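Local coordinates for nitrogenase iron-molybdenum cofactor biosynthesis protein NifB (Methanothermobacter thermautotrophicus, PDB 7JMA) that probably carries out the radical SAM-dependent carbide insertion that couples two [4Fe-4S] clusters into the [8Fe-9S-C] precursor of the nitrogenase iron-molybdenum cofactor, at residues H205-A210 with E251-V256; M221-L226 with E244-E249; N143-E148 with N176-I181. All blocks are in the same frame, centred on the assembly; numbering follows the deposited sequence.

Interaction 1. Residues H205-A210 with E251-V256; sequences HIVDIA and EKIIPV
A210 and I253 bring the two backbones closest, with their CA atoms 6.6 Å apart. Residues 205-210 form the first turn of helix 206-216 and the residue before it, whereas 251-256 leave helix 240-251 as an irregular chain, so a helix side meets a loop. No hydrogen bond crosses between them. The contact is van der Waals packing, mostly apolar, and modest, 173 Å² with both sides summed.

The methyl of A210 is its pivot. CB touches two branch methyls at once, CG2 of I253 at 3.9 Å and CG2 of I254 at 3.8 Å, and these come from consecutive residues of the loop. I253 places CG2 anti to its own backbone N, and from there the methyl also packs against the carbonyl carbon and oxygen of A210. In I254 it is CG1 that lies anti to N (chi1 -177°), which turns CG2 round to the helix. The longer arm of I253 serves V207, one turn back: CD1 lies 4.0 Å from V207 CG1 and nearly as close to CB, with the two side chains crossing at about a right angle. The second torsion of this arm (chi2 134°) is off a staggered value.

At the start of the same helix H205 spans the turn, ND1 donating to D208 OD2 over 3.1 Å. The acceptor is 28° out of the ring plane and uses its anti lone pair.

Around this contact, A210 also rests on M221 of strand 220-225 and on V250 of helix 240-251. The loop that follows helix 240-251 thus lies against the first turn of helix 206-216 and beside strand 220-225, one of the two outer strands of the parallel sheet.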
ATOM      1  N   HIS A 205       4.640   1.448  18.563  1.00 44.36           N
ATOM      2  CA  HIS A 205       3.430   2.033  18.023  1.00 45.66           C
ATOM      3  C   HIS A 205       2.714   1.108  17.047  1.00 46.21           C
ATOM      4  O   HIS A 205       1.570   1.386  16.669  1.00 45.91           O
ATOM      5  CB  HIS A 205       3.801   3.354  17.333  1.00 45.84           C
ATOM      6  CG  HIS A 205       2.654   4.063  16.699  1.00 44.24           C
ATOM      7  ND1 HIS A 205       1.555   4.484  17.413  1.00 51.65           N
ATOM      8  CD2 HIS A 205       2.445   4.450  15.417  1.00 42.28           C
ATOM      9  CE1 HIS A 205       0.711   5.088  16.596  1.00 49.06           C
ATOM     10  NE2 HIS A 205       1.227   5.080  15.379  1.00 45.54           N
ATOM     11  N   ILE A 206       3.353   0.006  16.650  1.00 44.52           N
ATOM     12  CA  ILE A 206       2.780  -0.856  15.624  1.00 45.10           C
ATOM     13  C   ILE A 206       1.474  -1.488  16.098  1.00 42.79           C
ATOM     14  O   ILE A 206       0.555  -1.676  15.297  1.00 40.94           O
ATOM     15  CB  ILE A 206       3.805  -1.921  15.193  1.00 46.85           C
ATOM     16  CG1 ILE A 206       5.117  -1.261  14.752  1.00 42.57           C
ATOM     17  CG2 ILE A 206       3.247  -2.779  14.083  1.00 46.59           C
ATOM     18  CD1 ILE A 206       5.012  -0.468  13.493  1.00 38.43           C
ATOM     19  N   VAL A 207       1.350  -1.811  17.389  1.00 43.59           N
ATOM     20  CA  VAL A 207       0.094  -2.410  17.841  1.00 47.33           C
ATOM     21  C   VAL A 207      -1.038  -1.383  17.808  1.00 48.12           C
ATOM     22  O   VAL A 207      -2.209  -1.742  17.619  1.00 43.50           O
ATOM     23  CB  VAL A 207       0.244  -3.042  19.239  1.00 55.30           C
ATOM     24  CG1 VAL A 207       0.944  -4.389  19.141  1.00 57.85           C
ATOM     25  CG2 VAL A 207       1.004  -2.119  20.166  1.00 53.84           C
ATOM     26  N   ASP A 208      -0.722  -0.095  17.989  1.00 43.32           N
ATOM     27  CA  ASP A 208      -1.734   0.944  17.809  1.00 44.96           C
ATOM     28  C   ASP A 208      -2.211   0.986  16.366  1.00 41.45           C
ATOM     29  O   ASP A 208      -3.415   1.111  16.103  1.00 40.52           O
ATOM     30  CB  ASP A 208      -1.188   2.314  18.216  1.00 48.94           C
ATOM     31  CG  ASP A 208      -0.677   2.343  19.637  1.00 59.48           C
ATOM     32  OD1 ASP A 208      -1.390   1.847  20.532  1.00 64.26           O
ATOM     33  OD2 ASP A 208       0.436   2.871  19.853  1.00 62.58           O
ATOM     34  N   ILE A 209      -1.275   0.902  15.413  1.00 36.80           N
ATOM     35  CA  ILE A 209      -1.662   0.797  14.008  1.00 33.31           C
ATOM     36  C   ILE A 209      -2.614  -0.374  13.819  1.00 35.59           C
ATOM     37  O   ILE A 209      -3.686  -0.239  13.220  1.00 33.26           O
ATOM     38  CB  ILE A 209      -0.422   0.646  13.110  1.00 31.97           C
ATOM     39  CG1 ILE A 209       0.504   1.856  13.247  1.00 33.52           C
ATOM     40  CG2 ILE A 209      -0.841   0.502  11.640  1.00 32.09           C
ATOM     41  CD1 ILE A 209       1.799   1.669  12.503  1.00 34.81           C
ATOM     42  N   ALA A 210      -2.227  -1.542  14.335  1.00 34.64           N
ATOM     43  CA  ALA A 210      -3.021  -2.749  14.127  1.00 35.81           C
ATOM     44  C   ALA A 210      -4.430  -2.581  14.674  1.00 37.33           C
ATOM     45  O   ALA A 210      -5.404  -2.954  14.014  1.00 37.53           O
ATOM     46  CB  ALA A 210      -2.327  -3.948  14.773  1.00 36.32           C
ATOM     47  N   GLU A 251      -0.142 -10.091  16.205  1.00 46.81           N
ATOM     48  CA  GLU A 251      -0.960 -11.267  15.935  1.00 48.91           C
ATOM     49  C   GLU A 251      -2.112 -11.409  16.927  1.00 52.84           C
ATOM     50  O   GLU A 251      -3.140 -12.018  16.601  1.00 52.76           O
ATOM     51  CB  GLU A 251      -0.080 -12.516  15.972  1.00 57.72           C
ATOM     52  CG  GLU A 251      -0.539 -13.651  15.078  1.00 68.97           C
ATOM     53  CD  GLU A 251       0.497 -14.755  14.982  1.00 87.06           C
ATOM     54  OE1 GLU A 251       0.979 -15.218  16.040  1.00 93.01           O
ATOM     55  OE2 GLU A 251       0.838 -15.150  13.845  1.00 92.82           O
ATOM     56  N   LYS A 252      -1.962 -10.875  18.139  1.00 56.16           N
ATOM     57  CA  LYS A 252      -3.058 -10.937  19.097  1.00 55.52           C
ATOM     58  C   LYS A 252      -4.209 -10.018  18.714  1.00 57.19           C
ATOM     59  O   LYS A 252      -5.304 -10.156  19.273  1.00 56.56           O
ATOM     60  CB  LYS A 252      -2.551 -10.590  20.500  1.00 57.19           C
ATOM     61  N   ILE A 253      -3.985  -9.108  17.766  1.00 51.77           N
ATOM     62  CA  ILE A 253      -4.977  -8.128  17.359  1.00 47.84           C
ATOM     63  C   ILE A 253      -5.519  -8.416  15.966  1.00 53.68           C
ATOM     64  O   ILE A 253      -6.721  -8.289  15.729  1.00 49.42           O
ATOM     65  CB  ILE A 253      -4.379  -6.704  17.449  1.00 46.74           C
ATOM     66  CG1 ILE A 253      -4.161  -6.331  18.925  1.00 56.92           C
ATOM     67  CG2 ILE A 253      -5.222  -5.694  16.700  1.00 40.66           C
ATOM     68  CD1 ILE A 253      -2.814  -5.725  19.201  1.00 61.22           C
ATOM     69  N   ILE A 254      -4.661  -8.816  15.040  1.00 45.61           N
ATOM     70  CA  ILE A 254      -5.035  -8.991  13.638  1.00 40.93           C
ATOM     71  C   ILE A 254      -4.101 -10.044  13.048  1.00 44.03           C
ATOM     72  O   ILE A 254      -2.945 -10.142  13.486  1.00 48.47           O
ATOM     73  CB  ILE A 254      -4.953  -7.645  12.895  1.00 42.61           C
ATOM     74  CG1 ILE A 254      -5.408  -7.743  11.434  1.00 38.77           C
ATOM     75  CG2 ILE A 254      -3.536  -7.113  12.951  1.00 43.71           C
ATOM     76  CD1 ILE A 254      -5.627  -6.391  10.794  1.00 41.03           C
ATOM     77  N   PRO A 255      -4.546 -10.869  12.096  1.00 42.93           N
ATOM     78  CA  PRO A 255      -3.629 -11.822  11.458  1.00 41.39           C
ATOM     79  C   PRO A 255      -2.413 -11.122  10.864  1.00 43.90           C
ATOM     80  O   PRO A 255      -2.496  -9.995  10.372  1.00 38.57           O
ATOM     81  CB  PRO A 255      -4.491 -12.464  10.370  1.00 43.47           C
ATOM     82  CG  PRO A 255      -5.876 -12.402  10.926  1.00 45.06           C
ATOM     83  CD  PRO A 255      -5.941 -11.080  11.661  1.00 41.83           C
ATOM     84  N   VAL A 256      -1.275 -11.812  10.911  1.00 44.90           N
ATOM     85  CA  VAL A 256      -0.001 -11.272  10.453  1.00 44.77           C
ATOM     86  C   VAL A 256       0.517 -12.156   9.331  1.00 46.22           C
ATOM     87  O   VAL A 256       0.442 -13.386   9.413  1.00 46.91           O
ATOM     88  CB  VAL A 256       1.030 -11.184  11.597  1.00 55.35           C
ATOM     89  CG1 VAL A 256       2.390 -10.724  11.065  1.00 55.01           C
ATOM     90  CG2 VAL A 256       0.532 -10.241  12.674  1.00 52.96           C
TER

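Interaction 2. Residues M221-L226 with E244-E249; sequences MNIIPL and ERVRNE
I223 faces R247 where strand 221-225 and helix 244-249 come together: their CA atoms are 6.7 Å apart, the axes approach to 9.4 Å, and the two directions are nearly antiparallel at 168°.

One arginine does both apolar and polar work here. Its aliphatic part runs alongside I223 in the opposite sense, with R247 CG 3.8 Å from I223 CG1, and the chain is fully extended from CG to NE (chi2 176°), which carries the guanidinium along the strand to the backbone. There NH2 donates to the carbonyl oxygen of I223 over 2.9 Å, a fairly straight bond with an angle of 155° at the hydrogen. The oxygen lies at the edge of the guanidinium, a little out of its plane. NH1 forms a salt bridge with E244 OE2, 3.0 Å away and one turn earlier on the same helix. It meets that oxygen from above the carboxylate plane, although E244 itself lies at the guanidinium's edge. E244 has a second cationic partner, R258, through OE1, so that its negative charge is probably shared between two arginines.

Water 1 fills the corner beside NE. It accepts from the backbone N of I223 at 3.1 Å, is hydrogen-bonded to N222 OD1 at 2.8 Å and accepts weakly from NE, a water-mediated link from the arginine to the strand. On the other flank of I223, its CG2 meets V246 CG2 at 4.0 Å, and V246 in turn reaches L197 of the next strand.

An antiparallel helix packed on a strand of a parallel sheet is usual in alpha/beta folds, beta/alpha barrels among them. In this chain it covers strand 220-225, at one edge of the six-stranded parallel sheet that forms the radical SAM partial TIM barrel.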
ATOM      1  N   MET A 221      -2.065  -7.826   8.470  1.00 29.79           N
ATOM      2  CA  MET A 221      -0.971  -6.876   8.581  1.00 34.84           C
ATOM      3  C   MET A 221       0.331  -7.561   8.218  1.00 37.04           C
ATOM      4  O   MET A 221       0.557  -8.718   8.574  1.00 34.89           O
ATOM      5  CB  MET A 221      -0.878  -6.299   9.980  1.00 43.14           C
ATOM      6  CG  MET A 221      -0.254  -4.940   9.985  1.00 63.44           C
ATOM      7  SD  MET A 221      -0.846  -3.976  11.369  1.00 66.30           S
ATOM      8  CE  MET A 221       0.733  -3.431  11.995  1.00 52.73           C
ATOM      9  N   ASN A 222       1.193  -6.833   7.524  1.00 33.99           N
ATOM     10  CA  ASN A 222       2.515  -7.320   7.155  1.00 35.80           C
ATOM     11  C   ASN A 222       3.511  -6.340   7.750  1.00 34.31           C
ATOM     12  O   ASN A 222       3.554  -5.177   7.334  1.00 38.69           O
ATOM     13  CB  ASN A 222       2.656  -7.415   5.635  1.00 34.69           C
ATOM     14  CG  ASN A 222       3.955  -8.069   5.203  1.00 42.31           C
ATOM     15  OD1 ASN A 222       4.647  -8.708   5.998  1.00 41.49           O
ATOM     16  ND2 ASN A 222       4.293  -7.911   3.931  1.00 49.26           N
ATOM     17  N   ILE A 223       4.279  -6.796   8.738  1.00 32.27           N
ATOM     18  CA  ILE A 223       5.329  -5.983   9.343  1.00 40.55           C
ATOM     19  C   ILE A 223       6.589  -6.139   8.505  1.00 48.08           C
ATOM     20  O   ILE A 223       7.095  -7.254   8.331  1.00 48.73           O
ATOM     21  CB  ILE A 223       5.594  -6.388  10.801  1.00 48.15           C
ATOM     22  CG1 ILE A 223       4.290  -6.703  11.529  1.00 50.41           C
ATOM     23  CG2 ILE A 223       6.357  -5.283  11.525  1.00 49.70           C
ATOM     24  CD1 ILE A 223       3.427  -5.493  11.754  1.00 51.94           C
ATOM     25  N   ILE A 224       7.094  -5.029   7.996  1.00 42.97           N
ATOM     26  CA  ILE A 224       8.267  -4.994   7.129  1.00 39.66           C
ATOM     27  C   ILE A 224       9.388  -4.305   7.900  1.00 36.66           C
ATOM     28  O   ILE A 224       9.168  -3.219   8.443  1.00 43.60           O
ATOM     29  CB  ILE A 224       7.981  -4.246   5.813  1.00 46.11           C
ATOM     30  CG1 ILE A 224       6.819  -4.906   5.069  1.00 59.14           C
ATOM     31  CG2 ILE A 224       9.235  -4.192   4.947  1.00 53.16           C
ATOM     32  CD1 ILE A 224       6.955  -6.401   4.965  1.00 66.25           C
ATOM     33  N   PRO A 225      10.569  -4.904   8.004  1.00 40.55           N
ATOM     34  CA  PRO A 225      11.661  -4.220   8.705  1.00 41.11           C
ATOM     35  C   PRO A 225      12.187  -3.072   7.862  1.00 40.45           C
ATOM     36  O   PRO A 225      12.260  -3.167   6.636  1.00 41.92           O
ATOM     37  CB  PRO A 225      12.714  -5.320   8.878  1.00 46.34           C
ATOM     38  CG  PRO A 225      12.484  -6.229   7.716  1.00 49.39           C
ATOM     39  CD  PRO A 225      10.980  -6.231   7.505  1.00 43.63           C
ATOM     40  N   LEU A 226      12.524  -1.973   8.530  1.00 42.96           N
ATOM     41  CA  LEU A 226      13.162  -0.859   7.838  1.00 42.62           C
ATOM     42  C   LEU A 226      14.482  -1.298   7.220  1.00 42.66           C
ATOM     43  O   LEU A 226      15.281  -1.986   7.854  1.00 48.57           O
ATOM     44  CB  LEU A 226      13.420   0.292   8.810  1.00 44.32           C
ATOM     45  CG  LEU A 226      14.251   1.431   8.209  1.00 43.06           C
ATOM     46  CD1 LEU A 226      13.403   2.198   7.199  1.00 44.13           C
ATOM     47  CD2 LEU A 226      14.819   2.341   9.296  1.00 45.32           C
ATOM     48  N   GLU A 244      10.194 -10.217  15.395  1.00 59.09           N
ATOM     49  CA  GLU A 244       9.295 -11.304  15.757  1.00 60.56           C
ATOM     50  C   GLU A 244       8.542 -11.002  17.043  1.00 62.65           C
ATOM     51  O   GLU A 244       7.421 -11.491  17.225  1.00 60.58           O
ATOM     52  CB  GLU A 244      10.057 -12.627  15.853  1.00 74.91           C
ATOM     53  CG  GLU A 244      10.418 -13.183  14.475  1.00 87.18           C
ATOM     54  CD  GLU A 244       9.186 -13.560  13.648  1.00 97.80           C
ATOM     55  OE1 GLU A 244       8.097 -13.764  14.231  1.00100.81           O
ATOM     56  OE2 GLU A 244       9.300 -13.621  12.403  1.00 99.26           O
ATOM     57  N   ARG A 245       9.119 -10.180  17.923  1.00 60.94           N
ATOM     58  CA  ARG A 245       8.359  -9.679  19.063  1.00 63.38           C
ATOM     59  C   ARG A 245       7.134  -8.900  18.601  1.00 62.81           C
ATOM     60  O   ARG A 245       6.016  -9.160  19.053  1.00 63.23           O
ATOM     61  CB  ARG A 245       9.247  -8.806  19.944  1.00 65.53           C
ATOM     62  N   VAL A 246       7.324  -7.941  17.690  1.00 60.53           N
ATOM     63  CA  VAL A 246       6.202  -7.098  17.281  1.00 52.98           C
ATOM     64  C   VAL A 246       5.195  -7.906  16.473  1.00 48.30           C
ATOM     65  O   VAL A 246       3.984  -7.696  16.589  1.00 57.44           O
ATOM     66  CB  VAL A 246       6.687  -5.860  16.502  1.00 62.08           C
ATOM     67  CG1 VAL A 246       7.466  -4.907  17.411  1.00 60.16           C
ATOM     68  CG2 VAL A 246       7.496  -6.256  15.280  1.00 66.43           C
ATOM     69  N   ARG A 247       5.671  -8.844  15.648  1.00 50.21           N
ATOM     70  CA  ARG A 247       4.750  -9.708  14.915  1.00 49.92           C
ATOM     71  C   ARG A 247       3.883 -10.510  15.872  1.00 51.98           C
ATOM     72  O   ARG A 247       2.673 -10.645  15.658  1.00 52.39           O
ATOM     73  CB  ARG A 247       5.516 -10.646  13.978  1.00 49.59           C
ATOM     74  CG  ARG A 247       5.750 -10.060  12.589  1.00 56.78           C
ATOM     75  CD  ARG A 247       6.607 -10.967  11.709  1.00 54.53           C
ATOM     76  NE  ARG A 247       7.080 -10.251  10.521  1.00 52.18           N
ATOM     77  CZ  ARG A 247       8.267 -10.428   9.949  1.00 61.94           C
ATOM     78  NH1 ARG A 247       9.128 -11.310  10.448  1.00 68.16           N
ATOM     79  NH2 ARG A 247       8.601  -9.714   8.875  1.00 52.72           N
ATOM     80  N   ASN A 248       4.482 -11.038  16.945  1.00 51.96           N
ATOM     81  CA  ASN A 248       3.721 -11.833  17.904  1.00 51.33           C
ATOM     82  C   ASN A 248       2.703 -10.982  18.648  1.00 54.86           C
ATOM     83  O   ASN A 248       1.588 -11.439  18.924  1.00 59.14           O
ATOM     84  CB  ASN A 248       4.674 -12.516  18.885  1.00 65.36           C
ATOM     85  CG  ASN A 248       5.506 -13.595  18.225  1.00 72.71           C
ATOM     86  OD1 ASN A 248       5.138 -14.117  17.172  1.00 72.84           O
ATOM     87  ND2 ASN A 248       6.635 -13.936  18.839  1.00 79.75           N
ATOM     88  N   GLU A 249       3.064  -9.742  18.981  1.00 49.62           N
ATOM     89  CA  GLU A 249       2.107  -8.848  19.626  1.00 54.06           C
ATOM     90  C   GLU A 249       0.986  -8.455  18.672  1.00 52.54           C
ATOM     91  O   GLU A 249      -0.186  -8.438  19.057  1.00 56.34           O
ATOM     92  CB  GLU A 249       2.818  -7.602  20.145  1.00 60.37           C
ATOM     93  CG  GLU A 249       2.947  -7.554  21.662  1.00 79.29           C
ATOM     94  CD  GLU A 249       3.029  -6.134  22.191  1.00 92.96           C
ATOM     95  OE1 GLU A 249       3.869  -5.358  21.685  1.00 98.94           O
ATOM     96  OE2 GLU A 249       2.249  -5.788  23.106  1.00100.01           O
TER
HETATM   97  O   HOH W   1       4.757  -9.841   8.510  1.00 45.11           O

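Interaction 3. Residues N143-E148 with N176-I181; sequences NAVDPE and NQLEGI
V145 and L178 meet through one methyl each, V145 CG1 lying 4.3 Å from L178 CD1. This is a loose touch at the place where a loop of the radical SAM partial TIM barrel packs on one of its outer helices. The loop, 143-148, follows strand 137-141 of the parallel sheet and runs into the short helix 147-150, whereas 176-181 is a middle portion of the long helix 166-186. No hydrogen bond joins the two, and only 106 Å² is buried. Beside this pair, the side chain of Q177, extended beyond CG, lies near the backbone of A144.

A second shell holds these groups in place. L178 is backed by E212 and R216 of helix 206-216, and Q177 also rests on V142. A144 turns its methyl away from residues 176-181, and it touches F170, earlier in helix 166-186, where P147 packs as well. N143 fixes the start of the loop with three polar atoms: its OD1 accepts from V196 N, its ND2 bonds the hydroxyl of Y154, and its carbonyl oxygen receives the amide ND2 of N202.

At the far end of the loop D146 takes the N-cap position, right before helix 147-150. Its OD2 accepts from E148 N over 3.1 Å at an angle of 153°, with the donor standing well above the carboxylate plane.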
ATOM      1  N   ASN A 143       2.190   3.561   8.259  1.00 29.01           N
ATOM      2  CA  ASN A 143       3.368   3.547   9.114  1.00 31.44           C
ATOM      3  C   ASN A 143       3.156   4.227  10.454  1.00 30.51           C
ATOM      4  O   ASN A 143       4.009   4.092  11.333  1.00 33.87           O
ATOM      5  CB  ASN A 143       4.544   4.202   8.374  1.00 32.46           C
ATOM      6  CG  ASN A 143       4.938   3.414   7.142  1.00 34.21           C
ATOM      7  OD1 ASN A 143       5.100   2.198   7.212  1.00 32.39           O
ATOM      8  ND2 ASN A 143       5.067   4.092   6.004  1.00 33.57           N
ATOM      9  N   ALA A 144       2.046   4.941  10.631  1.00 31.89           N
ATOM     10  CA  ALA A 144       1.709   5.530  11.920  1.00 34.53           C
ATOM     11  C   ALA A 144       0.242   5.930  11.897  1.00 33.91           C
ATOM     12  O   ALA A 144      -0.342   6.161  10.836  1.00 33.41           O
ATOM     13  CB  ALA A 144       2.593   6.747  12.244  1.00 38.50           C
ATOM     14  N   VAL A 145      -0.337   6.031  13.088  1.00 36.78           N
ATOM     15  CA  VAL A 145      -1.652   6.630  13.267  1.00 41.73           C
ATOM     16  C   VAL A 145      -1.633   7.776  14.265  1.00 44.69           C
ATOM     17  O   VAL A 145      -2.673   8.397  14.500  1.00 56.92           O
ATOM     18  CB  VAL A 145      -2.693   5.568  13.672  1.00 36.39           C
ATOM     19  CG1 VAL A 145      -2.762   4.531  12.571  1.00 37.08           C
ATOM     20  CG2 VAL A 145      -2.330   4.924  15.003  1.00 44.35           C
ATOM     21  N   ASP A 146      -0.480   8.084  14.842  1.00 44.55           N
ATOM     22  CA  ASP A 146      -0.327   9.166  15.801  1.00 45.73           C
ATOM     23  C   ASP A 146       0.509  10.256  15.147  1.00 42.21           C
ATOM     24  O   ASP A 146       1.641   9.980  14.726  1.00 43.55           O
ATOM     25  CB  ASP A 146       0.334   8.628  17.067  1.00 60.88           C
ATOM     26  CG  ASP A 146       1.004   9.699  17.908  1.00 80.17           C
ATOM     27  OD1 ASP A 146       1.962   9.332  18.618  1.00 89.40           O
ATOM     28  OD2 ASP A 146       0.579  10.876  17.896  1.00 82.88           O
ATOM     29  N   PRO A 147      -0.005  11.483  15.022  1.00 45.84           N
ATOM     30  CA  PRO A 147       0.702  12.495  14.213  1.00 47.44           C
ATOM     31  C   PRO A 147       2.061  12.889  14.756  1.00 46.46           C
ATOM     32  O   PRO A 147       2.908  13.358  13.984  1.00 46.62           O
ATOM     33  CB  PRO A 147      -0.264  13.689  14.211  1.00 56.76           C
ATOM     34  CG  PRO A 147      -1.582  13.143  14.656  1.00 59.54           C
ATOM     35  CD  PRO A 147      -1.283  11.984  15.550  1.00 54.64           C
ATOM     36  N   GLU A 148       2.307  12.738  16.056  1.00 49.80           N
ATOM     37  CA  GLU A 148       3.642  13.049  16.557  1.00 54.71           C
ATOM     38  C   GLU A 148       4.674  12.056  16.043  1.00 54.60           C
ATOM     39  O   GLU A 148       5.862  12.387  15.981  1.00 56.49           O
ATOM     40  CB  GLU A 148       3.654  13.086  18.084  1.00 69.42           C
ATOM     41  CG  GLU A 148       3.703  11.724  18.727  1.00 83.27           C
ATOM     42  CD  GLU A 148       4.014  11.773  20.211  1.00100.45           C
ATOM     43  OE1 GLU A 148       3.821  12.842  20.829  1.00106.00           O
ATOM     44  OE2 GLU A 148       4.434  10.731  20.761  1.00104.61           O
ATOM     45  N   ASN A 176      -6.978  10.137   4.974  1.00 27.58           N
ATOM     46  CA  ASN A 176      -7.384   9.557   3.701  1.00 28.25           C
ATOM     47  C   ASN A 176      -7.136   8.053   3.661  1.00 27.51           C
ATOM     48  O   ASN A 176      -7.993   7.286   3.189  1.00 25.59           O
ATOM     49  CB  ASN A 176      -6.643  10.259   2.557  1.00 23.51           C
ATOM     50  CG  ASN A 176      -7.262  11.606   2.203  1.00 37.23           C
ATOM     51  OD1 ASN A 176      -8.077  12.140   2.950  1.00 41.53           O
ATOM     52  ND2 ASN A 176      -6.878  12.157   1.053  1.00 36.68           N
ATOM     53  N   GLN A 177      -5.979   7.600   4.149  1.00 22.33           N
ATOM     54  CA  GLN A 177      -5.664   6.185   4.000  1.00 24.80           C
ATOM     55  C   GLN A 177      -6.529   5.340   4.933  1.00 25.67           C
ATOM     56  O   GLN A 177      -6.973   4.250   4.551  1.00 26.62           O
ATOM     57  CB  GLN A 177      -4.161   5.937   4.214  1.00 24.93           C
ATOM     58  CG  GLN A 177      -3.651   6.097   5.628  1.00 25.32           C
ATOM     59  CD  GLN A 177      -2.141   5.911   5.721  1.00 26.74           C
ATOM     60  OE1 GLN A 177      -1.454   5.612   4.721  1.00 32.65           O
ATOM     61  NE2 GLN A 177      -1.619   6.069   6.911  1.00 24.09           N
ATOM     62  N   LEU A 178      -6.839   5.852   6.133  1.00 24.24           N
ATOM     63  CA  LEU A 178      -7.674   5.078   7.057  1.00 23.63           C
ATOM     64  C   LEU A 178      -9.128   5.042   6.600  1.00 30.90           C
ATOM     65  O   LEU A 178      -9.793   4.001   6.711  1.00 27.88           O
ATOM     66  CB  LEU A 178      -7.576   5.654   8.472  1.00 27.88           C
ATOM     67  CG  LEU A 178      -6.183   5.516   9.097  1.00 32.12           C
ATOM     68  CD1 LEU A 178      -6.150   6.203  10.458  1.00 31.13           C
ATOM     69  CD2 LEU A 178      -5.767   4.037   9.206  1.00 30.63           C
ATOM     70  N   GLU A 179      -9.655   6.176   6.127  1.00 27.72           N
ATOM     71  CA  GLU A 179     -10.978   6.169   5.514  1.00 31.34           C
ATOM     72  C   GLU A 179     -10.998   5.280   4.281  1.00 26.48           C
ATOM     73  O   GLU A 179     -12.010   4.616   3.995  1.00 29.07           O
ATOM     74  CB  GLU A 179     -11.393   7.594   5.148  1.00 35.70           C
ATOM     75  N   GLY A 180      -9.889   5.266   3.535  1.00 26.03           N
ATOM     76  CA  GLY A 180      -9.810   4.437   2.346  1.00 26.25           C
ATOM     77  C   GLY A 180      -9.890   2.953   2.658  1.00 23.72           C
ATOM     78  O   GLY A 180     -10.470   2.179   1.895  1.00 25.76           O
ATOM     79  N   ILE A 181      -9.263   2.534   3.758  1.00 25.19           N
ATOM     80  CA  ILE A 181      -9.372   1.145   4.196  1.00 26.63           C
ATOM     81  C   ILE A 181     -10.835   0.788   4.389  1.00 26.25           C
ATOM     82  O   ILE A 181     -11.304  -0.270   3.945  1.00 26.36           O
ATOM     83  CB  ILE A 181      -8.563   0.922   5.490  1.00 26.35           C
ATOM     84  CG1 ILE A 181      -7.057   1.044   5.223  1.00 30.63           C
ATOM     85  CG2 ILE A 181      -8.871  -0.442   6.107  1.00 28.19           C
ATOM     86  CD1 ILE A 181      -6.240   1.000   6.512  1.00 32.35           C
TER

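Overall arrangement
The three contacts show how one chain ties neighbouring elements of a barrel together step by step. Interactions 1 and 2, with centres 8 Å apart, meet at strand 220-225: interaction 2 is nested in the loop that interaction 1 closes, P255 O lies 2.9 Å from M221 N, and I206 CG2 packs 3.6 Å from I223 CD1. Interaction 3 joins interaction 1 through H205, whose NE2 is 2.9 Å from V145 N. Interactions 2 and 3 do not touch. Interaction 3 lies nearest the cluster-binding cysteines, the Q177 side chain being about 9 Å from that of C42 and about 11 Å from that of C38; the other two are away from the annotated sites.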